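Local coordinates for protein AopB (Aeromonas hydrophila, PDB 3WXX) that probably serves as a hydrophobic translocator of the type III secretion system, inserting into host membranes to build the translocon after release from its chaperone AcrH, at residues B[135-140]-B[208-213]; B[143-148]-B[190-195]; B[153-158]-B[185-190]. One frame throughout, in Å; residues are numbered along the deposited sequence.

Contact 1 (B[135-140]-B[208-213])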
ATOM      1  N   ILE B 135      -7.825   7.948  -4.442  1.00 40.75           N
ATOM      2  CA  ILE B 135      -8.664   7.010  -5.238  1.00 44.39           C
ATOM      3  C   ILE B 135     -10.003   7.609  -5.645  1.00 45.24           C
ATOM      4  O   ILE B 135     -10.421   7.463  -6.791  1.00 47.04           O
ATOM      5  CB  ILE B 135      -8.865   5.679  -4.499  1.00 41.54           C
ATOM      6  CG1 ILE B 135      -7.521   4.916  -4.472  1.00 39.76           C
ATOM      7  CG2 ILE B 135      -9.999   4.904  -5.122  1.00 39.96           C
ATOM      8  CD1 ILE B 135      -7.547   3.610  -3.729  1.00 41.05           C
ATOM      9  N   LEU B 136     -10.618   8.362  -4.749  1.00 50.69           N
ATOM     10  CA  LEU B 136     -11.795   9.194  -5.121  1.00 59.71           C
ATOM     11  C   LEU B 136     -11.528  10.250  -6.199  1.00 52.01           C
ATOM     12  O   LEU B 136     -12.285  10.360  -7.154  1.00 44.29           O
ATOM     13  CB  LEU B 136     -12.338   9.929  -3.905  1.00 67.44           C
ATOM     14  CG  LEU B 136     -13.161   9.045  -2.984  1.00 73.54           C
ATOM     15  CD1 LEU B 136     -13.202   9.660  -1.596  1.00 76.53           C
ATOM     16  CD2 LEU B 136     -14.559   8.829  -3.554  1.00 75.93           C
ATOM     17  N   ILE B 137     -10.430  10.990  -6.056  1.00 50.32           N
ATOM     18  CA  ILE B 137     -10.040  11.949  -7.089  1.00 54.17           C
ATOM     19  C   ILE B 137      -9.560  11.314  -8.404  1.00 54.23           C
ATOM     20  O   ILE B 137      -9.921  11.779  -9.475  1.00 51.23           O
ATOM     21  CB  ILE B 137      -8.899  12.851  -6.640  1.00 54.87           C
ATOM     22  CG1 ILE B 137      -9.237  13.559  -5.325  1.00 66.55           C
ATOM     23  CG2 ILE B 137      -8.558  13.842  -7.733  1.00 52.18           C
ATOM     24  CD1 ILE B 137     -10.410  14.501  -5.421  1.00 69.16           C
ATOM     25  N   ALA B 138      -8.742  10.260  -8.343  1.00 59.01           N
ATOM     26  CA  ALA B 138      -8.040   9.816  -9.562  1.00 59.84           C
ATOM     27  C   ALA B 138      -8.064   8.303  -9.840  1.00 56.26           C
ATOM     28  O   ALA B 138      -7.258   7.804 -10.657  1.00 57.03           O
ATOM     29  CB  ALA B 138      -6.614  10.354  -9.522  1.00 58.07           C
ATOM     30  N   THR B 139      -8.986   7.595  -9.170  1.00 48.59           N
ATOM     31  CA  THR B 139      -9.100   6.123  -9.237  1.00 48.24           C
ATOM     32  C   THR B 139      -7.737   5.427  -9.377  1.00 42.57           C
ATOM     33  O   THR B 139      -6.884   5.622  -8.531  1.00 37.74           O
ATOM     34  CB  THR B 139     -10.155   5.679 -10.278  1.00 55.03           C
ATOM     35  OG1 THR B 139      -9.901   6.303 -11.535  1.00 61.41           O
ATOM     36  CG2 THR B 139     -11.534   6.136  -9.831  1.00 62.97           C
ATOM     37  N   GLY B 140      -7.506   4.661 -10.432  1.00 42.72           N
ATOM     38  CA  GLY B 140      -6.294   3.853 -10.532  1.00 43.09           C
ATOM     39  C   GLY B 140      -4.979   4.617 -10.446  1.00 45.61           C
ATOM     40  O   GLY B 140      -3.968   4.055  -9.999  1.00 50.37           O
HETATM   41  N   MSE B 208      -0.161  13.899  -8.990  1.00 50.40           N
HETATM   42  CA  MSE B 208       0.127  15.079  -8.163  1.00 55.04           C
HETATM   43  C   MSE B 208      -1.162  15.794  -7.796  1.00 47.85           C
HETATM   44  O   MSE B 208      -1.409  16.109  -6.652  1.00 46.13           O
HETATM   45  CB  MSE B 208       1.120  16.002  -8.884  1.00 54.87           C
HETATM   46  CG  MSE B 208       1.539  17.209  -8.047  1.00 62.89           C
HETATM   47 SE   MSE B 208       2.739  16.632  -6.610  1.00 85.26          SE
HETATM   48  CE  MSE B 208       1.600  16.779  -4.994  1.00 92.49           C
ATOM     49  N   LYS B 209      -1.998  16.030  -8.765  1.00 46.71           N
ATOM     50  CA  LYS B 209      -3.292  16.582  -8.496  1.00 57.97           C
ATOM     51  C   LYS B 209      -4.072  15.729  -7.470  1.00 57.05           C
ATOM     52  O   LYS B 209      -4.594  16.264  -6.498  1.00 54.09           O
ATOM     53  CB  LYS B 209      -4.006  16.686  -9.820  1.00 67.18           C
ATOM     54  CG  LYS B 209      -5.395  17.256  -9.797  1.00 78.39           C
ATOM     55  CD  LYS B 209      -6.142  16.797 -11.096  1.00 89.85           C
ATOM     56  CE  LYS B 209      -6.744  15.385 -10.958  1.00 98.10           C
ATOM     57  NZ  LYS B 209      -7.359  14.905 -12.231  1.00 99.56           N
ATOM     58  N   ALA B 210      -4.079  14.414  -7.652  1.00 49.90           N
ATOM     59  CA  ALA B 210      -4.764  13.531  -6.756  1.00 52.14           C
ATOM     60  C   ALA B 210      -4.283  13.726  -5.351  1.00 53.63           C
ATOM     61  O   ALA B 210      -5.099  13.871  -4.421  1.00 59.61           O
ATOM     62  CB  ALA B 210      -4.550  12.084  -7.152  1.00 58.56           C
ATOM     63  N   VAL B 211      -2.974  13.653  -5.172  1.00 47.20           N
ATOM     64  CA  VAL B 211      -2.394  13.801  -3.824  1.00 49.19           C
ATOM     65  C   VAL B 211      -2.707  15.164  -3.229  1.00 50.68           C
ATOM     66  O   VAL B 211      -3.062  15.268  -2.060  1.00 45.24           O
ATOM     67  CB  VAL B 211      -0.871  13.624  -3.834  1.00 54.37           C
ATOM     68  CG1 VAL B 211      -0.290  13.991  -2.468  1.00 55.10           C
ATOM     69  CG2 VAL B 211      -0.509  12.175  -4.170  1.00 53.05           C
ATOM     70  N   LYS B 212      -2.637  16.197  -4.068  1.00 57.67           N
ATOM     71  CA  LYS B 212      -2.972  17.561  -3.690  1.00 61.14           C
ATOM     72  C   LYS B 212      -4.361  17.639  -3.076  1.00 60.00           C
ATOM     73  O   LYS B 212      -4.537  18.103  -1.972  1.00 55.74           O
ATOM     74  CB  LYS B 212      -2.990  18.432  -4.940  1.00 82.57           C
ATOM     75  CG  LYS B 212      -2.289  19.749  -4.802  1.00 98.11           C
ATOM     76  CD  LYS B 212      -0.807  19.614  -5.100  1.00106.17           C
ATOM     77  CE  LYS B 212       0.030  20.864  -4.765  1.00127.16           C
ATOM     78  NZ  LYS B 212      -0.694  22.048  -4.183  1.00139.27           N
ATOM     79  N   PHE B 213      -5.353  17.154  -3.810  1.00 56.52           N
ATOM     80  CA  PHE B 213      -6.724  17.303  -3.411  1.00 57.14           C
ATOM     81  C   PHE B 213      -7.114  16.334  -2.317  1.00 53.61           C
ATOM     82  O   PHE B 213      -7.956  16.653  -1.505  1.00 52.04           O
ATOM     83  CB  PHE B 213      -7.634  17.168  -4.632  1.00 70.59           C
ATOM     84  CG  PHE B 213      -7.574  18.359  -5.571  1.00 87.77           C
ATOM     85  CD1 PHE B 213      -6.603  19.376  -5.413  1.00 95.68           C
ATOM     86  CD2 PHE B 213      -8.476  18.459  -6.636  1.00 89.51           C
ATOM     87  CE1 PHE B 213      -6.556  20.454  -6.283  1.00103.23           C
ATOM     88  CE2 PHE B 213      -8.436  19.538  -7.505  1.00 96.51           C
ATOM     89  CZ  PHE B 213      -7.475  20.534  -7.330  1.00112.61           C
TER

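Contact 2 (B[143-148]-B[190-195])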
ATOM      1  N   ALA B 143      -4.567   5.109  -6.691  1.00 41.78           N
ATOM      2  CA  ALA B 143      -4.108   3.879  -6.069  1.00 42.04           C
ATOM      3  C   ALA B 143      -2.629   3.686  -6.350  1.00 38.29           C
ATOM      4  O   ALA B 143      -1.869   3.369  -5.450  1.00 33.94           O
ATOM      5  CB  ALA B 143      -4.877   2.684  -6.594  1.00 43.58           C
ATOM      6  N   ALA B 144      -2.255   3.840  -7.617  1.00 36.76           N
ATOM      7  CA  ALA B 144      -0.867   3.697  -8.018  1.00 40.09           C
ATOM      8  C   ALA B 144       0.076   4.533  -7.161  1.00 39.83           C
ATOM      9  O   ALA B 144       0.892   3.998  -6.444  1.00 39.15           O
ATOM     10  CB  ALA B 144      -0.698   4.095  -9.464  1.00 44.13           C
ATOM     11  N   VAL B 145      -0.082   5.843  -7.175  1.00 38.95           N
ATOM     12  CA  VAL B 145       0.826   6.658  -6.399  1.00 45.44           C
ATOM     13  C   VAL B 145       0.728   6.313  -4.910  1.00 44.38           C
ATOM     14  O   VAL B 145       1.725   6.422  -4.171  1.00 42.04           O
ATOM     15  CB  VAL B 145       0.598   8.172  -6.630  1.00 46.86           C
ATOM     16  CG1 VAL B 145      -0.743   8.609  -6.058  1.00 52.39           C
ATOM     17  CG2 VAL B 145       1.736   8.998  -6.046  1.00 43.35           C
ATOM     18  N   GLY B 146      -0.476   5.946  -4.454  1.00 40.80           N
ATOM     19  CA  GLY B 146      -0.675   5.611  -3.030  1.00 36.85           C
ATOM     20  C   GLY B 146       0.109   4.394  -2.651  1.00 33.91           C
ATOM     21  O   GLY B 146       0.785   4.351  -1.621  1.00 35.85           O
ATOM     22  N   ALA B 147       0.069   3.397  -3.501  1.00 34.40           N
ATOM     23  CA  ALA B 147       0.819   2.197  -3.210  1.00 37.73           C
ATOM     24  C   ALA B 147       2.320   2.480  -3.251  1.00 38.63           C
ATOM     25  O   ALA B 147       3.068   1.940  -2.446  1.00 37.82           O
ATOM     26  CB  ALA B 147       0.454   1.094  -4.182  1.00 39.60           C
HETATM   27  N   MSE B 148       2.743   3.309  -4.200  1.00 40.25           N
HETATM   28  CA  MSE B 148       4.121   3.750  -4.272  1.00 47.52           C
HETATM   29  C   MSE B 148       4.568   4.369  -2.984  1.00 42.82           C
HETATM   30  O   MSE B 148       5.570   3.968  -2.429  1.00 40.26           O
HETATM   31  CB  MSE B 148       4.332   4.808  -5.348  1.00 66.16           C
HETATM   32  CG  MSE B 148       4.113   4.286  -6.775  1.00 80.23           C
HETATM   33 SE   MSE B 148       5.701   3.360  -7.357  1.00111.46          SE
HETATM   34  CE  MSE B 148       5.187   3.612  -9.218  1.00106.68           C
ATOM     35  N   VAL B 190       8.972  11.508  -4.277  1.00 75.04           N
ATOM     36  CA  VAL B 190       9.706  10.432  -4.997  1.00 84.49           C
ATOM     37  C   VAL B 190       8.693   9.588  -5.819  1.00 74.74           C
ATOM     38  O   VAL B 190       8.923   9.307  -7.013  1.00 61.03           O
ATOM     39  CB  VAL B 190      10.671   9.563  -4.108  1.00 98.15           C
ATOM     40  CG1 VAL B 190      11.119  10.282  -2.838  1.00 94.23           C
ATOM     41  CG2 VAL B 190      10.037   8.232  -3.735  1.00110.68           C
ATOM     42  N   ALA B 191       7.566   9.231  -5.182  1.00 62.86           N
ATOM     43  CA  ALA B 191       6.499   8.459  -5.852  1.00 62.78           C
ATOM     44  C   ALA B 191       6.025   9.110  -7.151  1.00 59.41           C
ATOM     45  O   ALA B 191       5.873   8.428  -8.170  1.00 44.84           O
ATOM     46  CB  ALA B 191       5.313   8.236  -4.910  1.00 64.79           C
ATOM     47  N   ILE B 192       5.782  10.429  -7.106  1.00 59.11           N
ATOM     48  CA  ILE B 192       5.399  11.182  -8.319  1.00 58.29           C
ATOM     49  C   ILE B 192       6.413  11.022  -9.437  1.00 61.92           C
ATOM     50  O   ILE B 192       6.048  10.811 -10.601  1.00 52.88           O
ATOM     51  CB  ILE B 192       5.208  12.686  -8.066  1.00 50.11           C
ATOM     52  CG1 ILE B 192       3.853  12.927  -7.419  1.00 53.85           C
ATOM     53  CG2 ILE B 192       5.160  13.432  -9.371  1.00 49.95           C
ATOM     54  CD1 ILE B 192       3.900  12.909  -5.926  1.00 57.36           C
ATOM     55  N   VAL B 193       7.685  11.136  -9.080  1.00 63.27           N
ATOM     56  CA  VAL B 193       8.721  10.998 -10.075  1.00 69.40           C
ATOM     57  C   VAL B 193       8.644   9.577 -10.609  1.00 68.04           C
ATOM     58  O   VAL B 193       8.563   9.358 -11.825  1.00 65.71           O
ATOM     59  CB  VAL B 193      10.114  11.302  -9.488  1.00 75.84           C
ATOM     60  CG1 VAL B 193      11.196  11.019 -10.512  1.00 77.28           C
ATOM     61  CG2 VAL B 193      10.199  12.751  -9.028  1.00 75.26           C
ATOM     62  N   SER B 194       8.670   8.613  -9.691  1.00 63.10           N
ATOM     63  CA  SER B 194       8.605   7.197 -10.071  1.00 65.50           C
ATOM     64  C   SER B 194       7.436   6.962 -11.022  1.00 70.02           C
ATOM     65  O   SER B 194       7.590   6.212 -11.980  1.00 79.03           O
ATOM     66  CB  SER B 194       8.479   6.295  -8.840  1.00 67.89           C
ATOM     67  OG  SER B 194       9.016   6.930  -7.679  1.00 82.50           O
ATOM     68  N   ILE B 195       6.264   7.571 -10.755  1.00 66.75           N
ATOM     69  CA  ILE B 195       5.112   7.401 -11.667  1.00 61.49           C
ATOM     70  C   ILE B 195       5.476   7.983 -13.017  1.00 58.52           C
ATOM     71  O   ILE B 195       5.296   7.333 -14.043  1.00 51.83           O
ATOM     72  CB  ILE B 195       3.801   8.074 -11.183  1.00 62.55           C
ATOM     73  CG1 ILE B 195       3.249   7.466  -9.883  1.00 66.29           C
ATOM     74  CG2 ILE B 195       2.714   7.954 -12.237  1.00 58.52           C
ATOM     75  CD1 ILE B 195       2.727   6.052 -10.011  1.00 68.45           C
TER

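Contact 3 (B[153-158]-B[185-190])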
ATOM      1  N   GLY B 153      10.216   2.148  -1.358  1.00 88.42           N
ATOM      2  CA  GLY B 153      11.151   2.221  -2.493  1.00 93.51           C
ATOM      3  C   GLY B 153      12.463   2.964  -2.230  1.00 99.18           C
ATOM      4  O   GLY B 153      13.431   2.383  -1.714  1.00109.07           O
ATOM      5  N   ALA B 154      12.507   4.238  -2.620  1.00 96.32           N
ATOM      6  CA  ALA B 154      13.749   5.022  -2.564  1.00 96.48           C
ATOM      7  C   ALA B 154      14.155   5.343  -1.118  1.00 93.98           C
ATOM      8  O   ALA B 154      15.080   4.734  -0.573  1.00105.78           O
ATOM      9  CB  ALA B 154      13.618   6.291  -3.404  1.00102.14           C
ATOM     10  N   VAL B 155      13.434   6.260  -0.479  1.00 83.68           N
ATOM     11  CA  VAL B 155      13.751   6.669   0.884  1.00 74.65           C
ATOM     12  C   VAL B 155      13.123   5.785   1.974  1.00 72.71           C
ATOM     13  O   VAL B 155      13.113   6.139   3.146  1.00 71.06           O
ATOM     14  CB  VAL B 155      13.356   8.137   1.093  1.00 80.66           C
ATOM     15  CG1 VAL B 155      11.846   8.332   1.125  1.00 84.73           C
ATOM     16  CG2 VAL B 155      14.002   8.708   2.342  1.00 84.12           C
ATOM     17  N   GLY B 156      12.632   4.612   1.609  1.00 69.41           N
ATOM     18  CA  GLY B 156      12.042   3.716   2.591  1.00 69.60           C
ATOM     19  C   GLY B 156      13.030   3.250   3.639  1.00 67.70           C
ATOM     20  O   GLY B 156      12.678   3.075   4.808  1.00 57.29           O
ATOM     21  N   VAL B 157      14.275   3.039   3.211  1.00 76.11           N
ATOM     22  CA  VAL B 157      15.319   2.517   4.114  1.00 78.17           C
ATOM     23  C   VAL B 157      15.754   3.589   5.138  1.00 74.79           C
ATOM     24  O   VAL B 157      15.980   3.312   6.317  1.00 63.80           O
ATOM     25  CB  VAL B 157      16.552   1.998   3.334  1.00 74.13           C
ATOM     26  CG1 VAL B 157      17.505   1.280   4.282  1.00 70.35           C
ATOM     27  CG2 VAL B 157      16.142   1.054   2.207  1.00 67.64           C
ATOM     28  N   ALA B 158      15.861   4.820   4.673  1.00 72.55           N
ATOM     29  CA  ALA B 158      16.098   5.934   5.578  1.00 77.78           C
ATOM     30  C   ALA B 158      14.964   6.011   6.585  1.00 77.30           C
ATOM     31  O   ALA B 158      15.176   6.191   7.782  1.00 65.46           O
ATOM     32  CB  ALA B 158      16.174   7.237   4.787  1.00 76.39           C
ATOM     33  N   ALA B 185       6.259  13.886   2.553  1.00 78.29           N
ATOM     34  CA  ALA B 185       6.508  14.764   1.400  1.00 64.11           C
ATOM     35  C   ALA B 185       7.640  14.227   0.560  1.00 60.23           C
ATOM     36  O   ALA B 185       7.558  14.207  -0.673  1.00 63.60           O
ATOM     37  CB  ALA B 185       6.815  16.181   1.864  1.00 62.64           C
ATOM     38  N   ALA B 186       8.702  13.803   1.216  1.00 53.22           N
ATOM     39  CA  ALA B 186       9.815  13.222   0.496  1.00 64.24           C
ATOM     40  C   ALA B 186       9.313  12.073  -0.327  1.00 73.92           C
ATOM     41  O   ALA B 186       9.533  12.027  -1.540  1.00 71.01           O
ATOM     42  CB  ALA B 186      10.882  12.729   1.461  1.00 66.99           C
ATOM     43  N   GLU B 187       8.603  11.164   0.353  1.00 87.02           N
ATOM     44  CA  GLU B 187       8.049   9.952  -0.267  1.00 74.15           C
ATOM     45  C   GLU B 187       7.043  10.278  -1.369  1.00 61.62           C
ATOM     46  O   GLU B 187       7.114   9.731  -2.485  1.00 53.72           O
ATOM     47  CB  GLU B 187       7.389   9.064   0.790  1.00 83.81           C
ATOM     48  CG  GLU B 187       7.147   7.646   0.312  1.00 96.70           C
ATOM     49  CD  GLU B 187       8.315   7.057  -0.489  1.00110.49           C
ATOM     50  OE1 GLU B 187       9.420   6.870   0.090  1.00107.59           O
ATOM     51  OE2 GLU B 187       8.122   6.784  -1.707  1.00112.78           O
ATOM     52  N   ILE B 188       6.143  11.212  -1.072  1.00 50.20           N
ATOM     53  CA  ILE B 188       5.178  11.626  -2.069  1.00 51.45           C
ATOM     54  C   ILE B 188       5.942  12.010  -3.299  1.00 54.48           C
ATOM     55  O   ILE B 188       5.745  11.447  -4.358  1.00 54.44           O
ATOM     56  CB  ILE B 188       4.342  12.819  -1.636  1.00 50.50           C
ATOM     57  CG1 ILE B 188       3.465  12.476  -0.433  1.00 49.44           C
ATOM     58  CG2 ILE B 188       3.496  13.311  -2.816  1.00 48.77           C
ATOM     59  CD1 ILE B 188       2.597  13.653   0.011  1.00 54.27           C
ATOM     60  N   LEU B 189       6.838  12.973  -3.134  1.00 68.58           N
ATOM     61  CA  LEU B 189       7.594  13.509  -4.240  1.00 67.84           C
ATOM     62  C   LEU B 189       8.326  12.430  -4.985  1.00 66.45           C
ATOM     63  O   LEU B 189       8.276  12.399  -6.211  1.00 67.53           O
ATOM     64  CB  LEU B 189       8.559  14.548  -3.730  1.00 79.83           C
ATOM     65  CG  LEU B 189       9.578  15.139  -4.706  1.00 85.39           C
ATOM     66  CD1 LEU B 189       8.960  15.607  -6.016  1.00 83.27           C
ATOM     67  CD2 LEU B 189      10.266  16.286  -3.978  1.00 90.29           C
ATOM     68  N   VAL B 190       8.972  11.508  -4.277  1.00 75.04           N
ATOM     69  CA  VAL B 190       9.706  10.432  -4.997  1.00 84.49           C
ATOM     70  C   VAL B 190       8.693   9.588  -5.819  1.00 74.74           C
ATOM     71  O   VAL B 190       8.923   9.307  -7.013  1.00 61.03           O
ATOM     72  CB  VAL B 190      10.671   9.563  -4.108  1.00 98.15           C
ATOM     73  CG1 VAL B 190      11.119  10.282  -2.838  1.00 94.23           C
ATOM     74  CG2 VAL B 190      10.037   8.232  -3.735  1.00110.68           C
TER

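Contact 1 (B[135-140]-B[208-213])
Phe213, the one aromatic residue here, meets Ile137 through its CB, while its ring leads away from segment 135-140. With chi1 at -72°, CG of Phe213 is anti to the carbonyl carbon and the ring swings outward, leaving the methylene as the contact surface. Ile137 CD1 lies 3.9 Å from Phe213 CB, and CG1 of the same isoleucine is 4.0 Å from that CB, the two side chains crossing at about a right angle. The other branch of Ile137 points along helix 201-217 in the opposite sense. Its CG2 settles over the backbone at Ala210, 3.9 Å from Ala210 CA, and also reaches the aliphatic part of Lys209, with CE at 4.0 Å. Lys209 leaves its helix extended and bends at chi3 (83°), which brings CE near this methyl while NZ points away from it. On the buried side, Ala138 CB faces Ala210 CB at 3.6 Å. The axes of segments 135-140 and 208-213 approach to 8.5 Å, nearly antiparallel at 162°, with these alanines close to the crossing. Both belong to the chaperone-bound fragment of AopB, an SseC-like translocator of the SctE/SipB/YopB family. Away from this interface, Ile135 packs on helix 91-113 and on Met88 of the AcrH chain, so helix 126-151 lies between its own bundle and the chaperone; Gly140 adds backbone hydrogen bonds to AcrH. All the touching groups across the pair are carbon, including the lysine's methylene, so the two helices are held here by dispersion and the burial of apolar surface, without a directional polar bond to fix their rotation.

Contact 2 (B[143-148]-B[190-195])
Met148, a selenomethionine, and Ile195 lie across one another at a slant, and the CD1 methyl of Ile195 is where they meet. Met148 CE is 3.6 Å from Ile195 CD1, and Met148 CG is 3.9 Å from the same methyl, so the selenomethionine chain curves around it. The bend is at chi2 (-81°), which folds SE and CE along the partner helix. Ile195 in turn directs CD1 toward helix 126-151, where Ala144 CB receives it at 4.0 Å and Val145 lies next to it. A second cluster forms one turn earlier on helix 179-198. Ala191 CB points at the facing helix and sits between Met148 CB, 3.6 Å away, and Val145 CG2, 3.8 Å away. Val145 reaches it because chi1 (68°) sets CG2 anti to the backbone N. Segments 143-148 and 190-195 cross steeply, 127° between their directions and 9.1 Å between their axes, at the buried centre of this helical fragment; both lie in predicted transmembrane spans. Helix 201-217 closes one flank, since Val145 also packs on Ala207 and Val211, and Ile195 on Ala203. His57 of the AcrH chain covers Ala144 and Ala147, which places the chaperone against this same helix. The one polar side chain at the interface, Ser194, lies under the selenomethionine methyl, with Met148 CE 4.3 Å from Ser194 CB. Its hydroxyl is turned back toward Val190 O of its own helix, at a distance so short in the model that it is doubtful. Ser194 also touches Thr36 and Ala39 of helix 24-42, which packs beside this end of the contact.

Contact 3 (B[153-158]-B[185-190])
Val155 and Glu187 run antiparallel alongside one another, the CG1 methyl of the valine beside the carboxylate; how close it comes is uncertain. Chi1 of Val155 (71°) leaves CG1 wedged between N and C of its own backbone and sends CG2 anti to the N. Glu187 starts with CG anti to its own N (-164°), then bends at chi2 (42°), which turns the carboxylate off helix 179-198 toward segment 153-158. Glu187 OE1 is 4.1 Å from Val155 N and 4.2 Å from Gly156 N. Val155 occupies the N-cap position of helix 156-161, so the chain passes from the turn after helix 126-151 into a new helix right beside this acid. That turn interrupts the predicted transmembrane span 144-162, which is therefore not one continuous helix in this chaperone-bound state. The nearby helix start may partly offset the cost of burying a charge on Glu187, though the methyls around it work the other way and the balance is not settled. Next to Val155, Ala154 directs CB at helix 179-198 and meets Val190 CG2 at 4.1 Å, the apolar half of the contact, lying one helical turn beyond Glu187.

The three contacts are nested along the chain: contact 3 lies in the loop closed by contact 2, which lies in that closed by contact 1. Contacts 1 and 2 share helix 126-151 and have centres about 11 Å apart; contacts 2 and 3 share helix 179-198 and Val190, at about 10 Å; the centres of contacts 1 and 3 are about 18 Å apart. Helix 201-217 joins the set directly, with Val211 packing on Val145 of contact 2 and Ile188 of contact 3, and Met208 on Ile192. The three helices pack into one cluster, most buried at contact 2. Helices 126-151 and 179-198 carry predicted membrane spans, and the complex suggests that AcrH holds them folded before secretion.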